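Local coordinates for protein spydx (Streptococcus pyogenes, PDB 2J43) that binds host lung glycogen through paired family 41 carbohydrate-binding modules, the part of a probable pullulanase virulence factor contained in this fragment, at residues 16-30 against 59-73. Sequence-based numbering, arbitrary orientation.
Sequences ESLGSLGLWVWGDVD and LAAKHRQQVSYLINN
W24 and L70, like W26 and S68, face each other as hydrogen-bonded pairs where strands 21-27 and 66-73 run antiparallel at the centre of a four-stranded sheet, one layer of the beta-sandwich of the first carbohydrate-binding module of this pullulanase fragment. The pairing illustrates how a regular backbone can carry two unlike faces. Reciprocal N-H to O bonds join G22 with N72, W24 with L70 and W26 with S68, and the W24 N to L70 O bond of 2.9 Å is nearly straight at 174°.

On the inner face the packing is largely apolar. L23 CD1 lies 3.8 Å from Y69 CD1, the two side chains meeting at a slant, and L21 CD2 rests on I71 CG2; M7 and L55 of the other sheet cover L23.

The outer face carries two tryptophans, W24 and W26, with L70, S68 and N72 packed among them. Because chi1 of W26 is 64°, with CG between the backbone N and carbonyl carbon, the indole folds back over strand 66-73, and S68 CB and Y69 N lie over one ring face. L70 CD2 approaches W26 CZ3 at 3.8 Å, while its other branch, CD1, packs against W24 CB. W36 meets the W24 ring edge-to-face. Partly exposed tryptophans such as W24 and W26 are consistent with the glucan-binding platform of family 41 modules, in which aromatic rings stack on sugars.

Polar side chains close both ends. N73 ND2 gives a 3.0 Å bond to E16 OE2, arriving from above the carboxylate plane, and also bonds E77. At the far end an inverse gamma turn centred on D28 bends the chain. D28 O accepts from A60 N, and the D28 carboxylate grips the start of strand 66-73: Q65 N and Q66 N reach D28 OD2 from opposite faces of its plane, each at 3.0 Å.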
# COMPACT_ATOMS: atom_id res chain seq x y z
N GLU A 16 -3.34 -11.21 24.52
CA GLU A 16 -2.22 -10.59 25.17
C GLU A 16 -2.54 -9.09 25.35
O GLU A 16 -3.05 -8.43 24.44
CB GLU A 16 -0.96 -10.71 24.29
CG GLU A 16 -0.35 -12.08 24.30
CD GLU A 16 0.52 -12.38 25.50
OE1 GLU A 16 0.64 -11.55 26.44
OE2 GLU A 16 1.04 -13.48 25.51
N SER A 17 -2.22 -8.58 26.53
CA SER A 17 -2.33 -7.16 26.85
C SER A 17 -1.22 -6.34 26.23
O SER A 17 -0.08 -6.80 26.24
CB SER A 17 -2.24 -7.02 28.35
OG SER A 17 -3.43 -7.54 28.92
N LEU A 18 -1.52 -5.12 25.79
CA LEU A 18 -0.49 -4.23 25.28
C LEU A 18 0.64 -4.04 26.28
O LEU A 18 1.78 -3.81 25.90
CB LEU A 18 -1.06 -2.88 24.84
CG LEU A 18 -2.06 -2.96 23.67
CD1 LEU A 18 -2.72 -1.58 23.45
CD2 LEU A 18 -1.31 -3.35 22.43
N GLY A 19 0.33 -4.04 27.58
CA GLY A 19 1.28 -3.85 28.63
C GLY A 19 2.27 -4.96 28.81
O GLY A 19 3.22 -4.83 29.56
N SER A 20 1.98 -6.09 28.15
CA SER A 20 2.86 -7.25 28.12
C SER A 20 3.45 -7.54 26.77
O SER A 20 4.26 -8.47 26.68
CB SER A 20 2.07 -8.48 28.56
OG SER A 20 1.38 -8.20 29.83
N LEU A 21 3.06 -6.80 25.75
CA LEU A 21 3.55 -7.01 24.37
C LEU A 21 4.69 -6.06 24.00
O LEU A 21 4.67 -4.87 24.29
CB LEU A 21 2.43 -6.82 23.36
CG LEU A 21 1.38 -7.92 23.35
CD1 LEU A 21 0.21 -7.46 22.48
CD2 LEU A 21 2.06 -9.21 22.86
N GLY A 22 5.70 -6.60 23.30
CA GLY A 22 6.78 -5.79 22.77
C GLY A 22 6.99 -5.95 21.28
O GLY A 22 6.78 -7.06 20.72
N LEU A 23 7.45 -4.88 20.66
CA LEU A 23 7.91 -4.89 19.25
C LEU A 23 9.43 -4.83 19.29
O LEU A 23 10.03 -3.82 19.62
CB LEU A 23 7.37 -3.70 18.48
CG LEU A 23 7.70 -3.63 16.99
CD1 LEU A 23 7.19 -4.89 16.30
CD2 LEU A 23 7.12 -2.38 16.30
N TRP A 24 10.05 -5.92 18.87
CA TRP A 24 11.49 -6.16 18.95
C TRP A 24 12.03 -6.01 17.51
O TRP A 24 11.53 -6.65 16.60
CB TRP A 24 11.75 -7.57 19.48
CG TRP A 24 13.21 -7.88 19.62
CD1 TRP A 24 14.06 -8.36 18.64
CD2 TRP A 24 13.98 -7.75 20.81
NE1 TRP A 24 15.33 -8.49 19.18
CE2 TRP A 24 15.31 -8.11 20.50
CE3 TRP A 24 13.68 -7.33 22.12
CZ2 TRP A 24 16.34 -8.08 21.46
CZ3 TRP A 24 14.69 -7.30 23.08
CH2 TRP A 24 16.01 -7.67 22.75
N VAL A 25 12.97 -5.08 17.28
CA VAL A 25 13.36 -4.69 15.94
C VAL A 25 14.87 -4.77 15.68
O VAL A 25 15.68 -4.57 16.58
CB VAL A 25 12.86 -3.26 15.60
CG1 VAL A 25 11.36 -3.20 15.64
CG2 VAL A 25 13.43 -2.24 16.58
N TRP A 26 15.20 -5.09 14.44
CA TRP A 26 16.58 -5.08 13.98
C TRP A 26 16.68 -4.73 12.52
O TRP A 26 15.68 -4.36 11.88
CB TRP A 26 17.24 -6.38 14.34
CG TRP A 26 16.73 -7.68 13.71
CD1 TRP A 26 17.35 -8.37 12.72
CD2 TRP A 26 15.56 -8.49 14.06
NE1 TRP A 26 16.66 -9.51 12.42
CE2 TRP A 26 15.58 -9.63 13.24
CE3 TRP A 26 14.52 -8.36 14.99
CZ2 TRP A 26 14.60 -10.63 13.30
CZ3 TRP A 26 13.56 -9.36 15.04
CH2 TRP A 26 13.61 -10.47 14.20
N GLY A 27 17.87 -4.81 11.95
CA GLY A 27 18.08 -4.31 10.61
C GLY A 27 18.25 -2.80 10.63
O GLY A 27 18.86 -2.23 11.53
N ASP A 28 17.68 -2.15 9.62
CA ASP A 28 17.99 -0.73 9.35
C ASP A 28 17.11 0.21 10.15
O ASP A 28 16.50 1.12 9.63
CB ASP A 28 17.88 -0.46 7.84
CG ASP A 28 18.90 -1.24 7.04
OD1 ASP A 28 20.03 -1.45 7.55
OD2 ASP A 28 18.64 -1.69 5.93
N VAL A 29 17.05 -0.04 11.45
CA VAL A 29 16.35 0.77 12.42
C VAL A 29 17.39 1.64 13.16
O VAL A 29 18.59 1.31 13.15
CB VAL A 29 15.50 -0.10 13.40
CG1 VAL A 29 14.42 -0.84 12.65
CG2 VAL A 29 16.32 -1.11 14.16
N ASP A 30 16.92 2.73 13.75
CA ASP A 30 17.80 3.65 14.47
C ASP A 30 18.42 3.01 15.68
O ASP A 30 19.62 3.18 15.96
CB ASP A 30 17.04 4.92 14.81
CG ASP A 30 17.93 5.98 15.41
OD1 ASP A 30 18.92 6.29 14.75
OD2 ASP A 30 17.72 6.47 16.50
N LEU A 59 13.87 4.82 12.00
CA LEU A 59 14.75 4.14 11.06
C LEU A 59 16.17 4.68 11.05
O LEU A 59 16.41 5.77 11.51
CB LEU A 59 14.21 4.23 9.63
CG LEU A 59 12.87 3.54 9.38
CD1 LEU A 59 12.45 3.77 7.94
CD2 LEU A 59 12.94 2.02 9.72
N ALA A 60 17.08 3.89 10.54
CA ALA A 60 18.49 4.26 10.51
C ALA A 60 18.68 5.56 9.74
O ALA A 60 18.03 5.79 8.73
CB ALA A 60 19.27 3.18 9.89
N ALA A 61 19.66 6.34 10.17
CA ALA A 61 19.98 7.61 9.51
C ALA A 61 20.44 7.41 8.08
O ALA A 61 20.22 8.30 7.24
CB ALA A 61 21.04 8.36 10.31
N LYS A 62 21.10 6.30 7.81
CA LYS A 62 21.56 5.97 6.46
C LYS A 62 21.35 4.48 6.16
O LYS A 62 21.30 3.66 7.07
CB LYS A 62 23.03 6.34 6.30
CG LYS A 62 23.96 5.53 7.20
CD LYS A 62 25.08 6.36 7.79
CE LYS A 62 25.70 5.67 9.00
NZ LYS A 62 24.99 6.07 10.24
N HIS A 63 21.22 4.16 4.89
CA HIS A 63 21.06 2.81 4.35
C HIS A 63 19.81 2.12 4.86
O HIS A 63 19.88 1.12 5.58
CB HIS A 63 22.32 1.95 4.56
CG HIS A 63 23.58 2.64 4.12
ND1 HIS A 63 24.58 3.00 5.00
CD2 HIS A 63 23.99 3.05 2.89
CE1 HIS A 63 25.56 3.60 4.34
NE2 HIS A 63 25.23 3.64 3.05
N ARG A 64 18.67 2.66 4.44
CA ARG A 64 17.35 2.15 4.77
C ARG A 64 16.83 1.18 3.72
O ARG A 64 16.19 1.58 2.75
CB ARG A 64 16.39 3.32 4.96
CG ARG A 64 16.61 4.07 6.20
CD ARG A 64 15.70 5.28 6.41
NE ARG A 64 15.76 6.25 5.31
CZ ARG A 64 16.75 7.12 5.15
NH1 ARG A 64 17.79 7.15 5.99
NH2 ARG A 64 16.73 7.96 4.12
N GLN A 65 17.14 -0.10 3.88
CA GLN A 65 16.79 -1.13 2.92
C GLN A 65 15.89 -2.22 3.48
O GLN A 65 15.05 -2.76 2.75
CB GLN A 65 18.04 -1.81 2.37
CG GLN A 65 18.94 -0.84 1.59
CD GLN A 65 20.23 -1.49 1.18
OE1 GLN A 65 21.09 -1.83 2.04
NE2 GLN A 65 20.39 -1.71 -0.11
N GLN A 66 16.11 -2.62 4.73
CA GLN A 66 15.35 -3.73 5.29
C GLN A 66 15.22 -3.56 6.80
O GLN A 66 16.19 -3.22 7.47
CB GLN A 66 16.05 -5.06 5.02
CG GLN A 66 16.35 -5.37 3.55
CD GLN A 66 16.83 -6.79 3.30
OE1 GLN A 66 16.13 -7.76 3.63
NE2 GLN A 66 18.00 -6.91 2.67
N VAL A 67 14.03 -3.87 7.31
CA VAL A 67 13.73 -3.86 8.72
C VAL A 67 13.22 -5.22 9.09
O VAL A 67 12.38 -5.79 8.41
CB VAL A 67 12.64 -2.82 9.00
CG1 VAL A 67 12.08 -2.93 10.37
CG2 VAL A 67 13.23 -1.39 8.73
N SER A 68 13.70 -5.73 10.20
CA SER A 68 13.21 -6.95 10.71
C SER A 68 12.57 -6.69 12.07
O SER A 68 12.91 -5.77 12.79
CB SER A 68 14.33 -7.99 10.84
OG SER A 68 14.88 -8.30 9.54
N TYR A 69 11.66 -7.58 12.43
CA TYR A 69 10.90 -7.39 13.64
C TYR A 69 10.25 -8.69 14.09
O TYR A 69 10.07 -9.68 13.34
CB TYR A 69 9.80 -6.30 13.50
CG TYR A 69 8.62 -6.81 12.72
CD1 TYR A 69 7.50 -7.35 13.37
CD2 TYR A 69 8.65 -6.79 11.33
CE1 TYR A 69 6.47 -7.88 12.59
CE2 TYR A 69 7.56 -7.29 10.57
CZ TYR A 69 6.51 -7.82 11.22
OH TYR A 69 5.48 -8.36 10.47
N LEU A 70 9.84 -8.67 15.35
CA LEU A 70 8.96 -9.69 15.90
C LEU A 70 8.16 -9.05 17.01
O LEU A 70 8.52 -7.99 17.50
CB LEU A 70 9.74 -10.91 16.39
CG LEU A 70 10.71 -10.66 17.53
CD1 LEU A 70 9.95 -10.76 18.86
CD2 LEU A 70 11.90 -11.62 17.55
N ILE A 71 7.09 -9.73 17.41
CA ILE A 71 6.27 -9.33 18.56
C ILE A 71 6.56 -10.35 19.64
O ILE A 71 6.40 -11.57 19.41
CB ILE A 71 4.74 -9.26 18.23
CG1 ILE A 71 4.48 -8.17 17.20
CG2 ILE A 71 3.90 -8.97 19.51
CD1 ILE A 71 3.07 -8.06 16.75
N ASN A 72 6.96 -9.88 20.81
CA ASN A 72 7.24 -10.75 21.94
C ASN A 72 6.34 -10.40 23.10
O ASN A 72 5.49 -9.52 22.97
CB ASN A 72 8.73 -10.71 22.36
CG ASN A 72 9.22 -9.37 22.97
OD1 ASN A 72 8.42 -8.56 23.38
ND2 ASN A 72 10.55 -9.22 23.18
N ASN A 73 6.49 -11.16 24.17
CA ASN A 73 5.86 -10.79 25.43
C ASN A 73 6.87 -10.82 26.55
O ASN A 73 8.04 -11.13 26.37
CB ASN A 73 4.64 -11.66 25.70
CG ASN A 73 5.00 -13.12 25.92
OD1 ASN A 73 6.16 -13.46 26.19
ND2 ASN A 73 3.98 -13.98 25.82
O HOH W 1 7.46 -7.27 26.19
O HOH W 2 21.44 1.00 8.25
O HOH W 3 20.82 5.81 12.79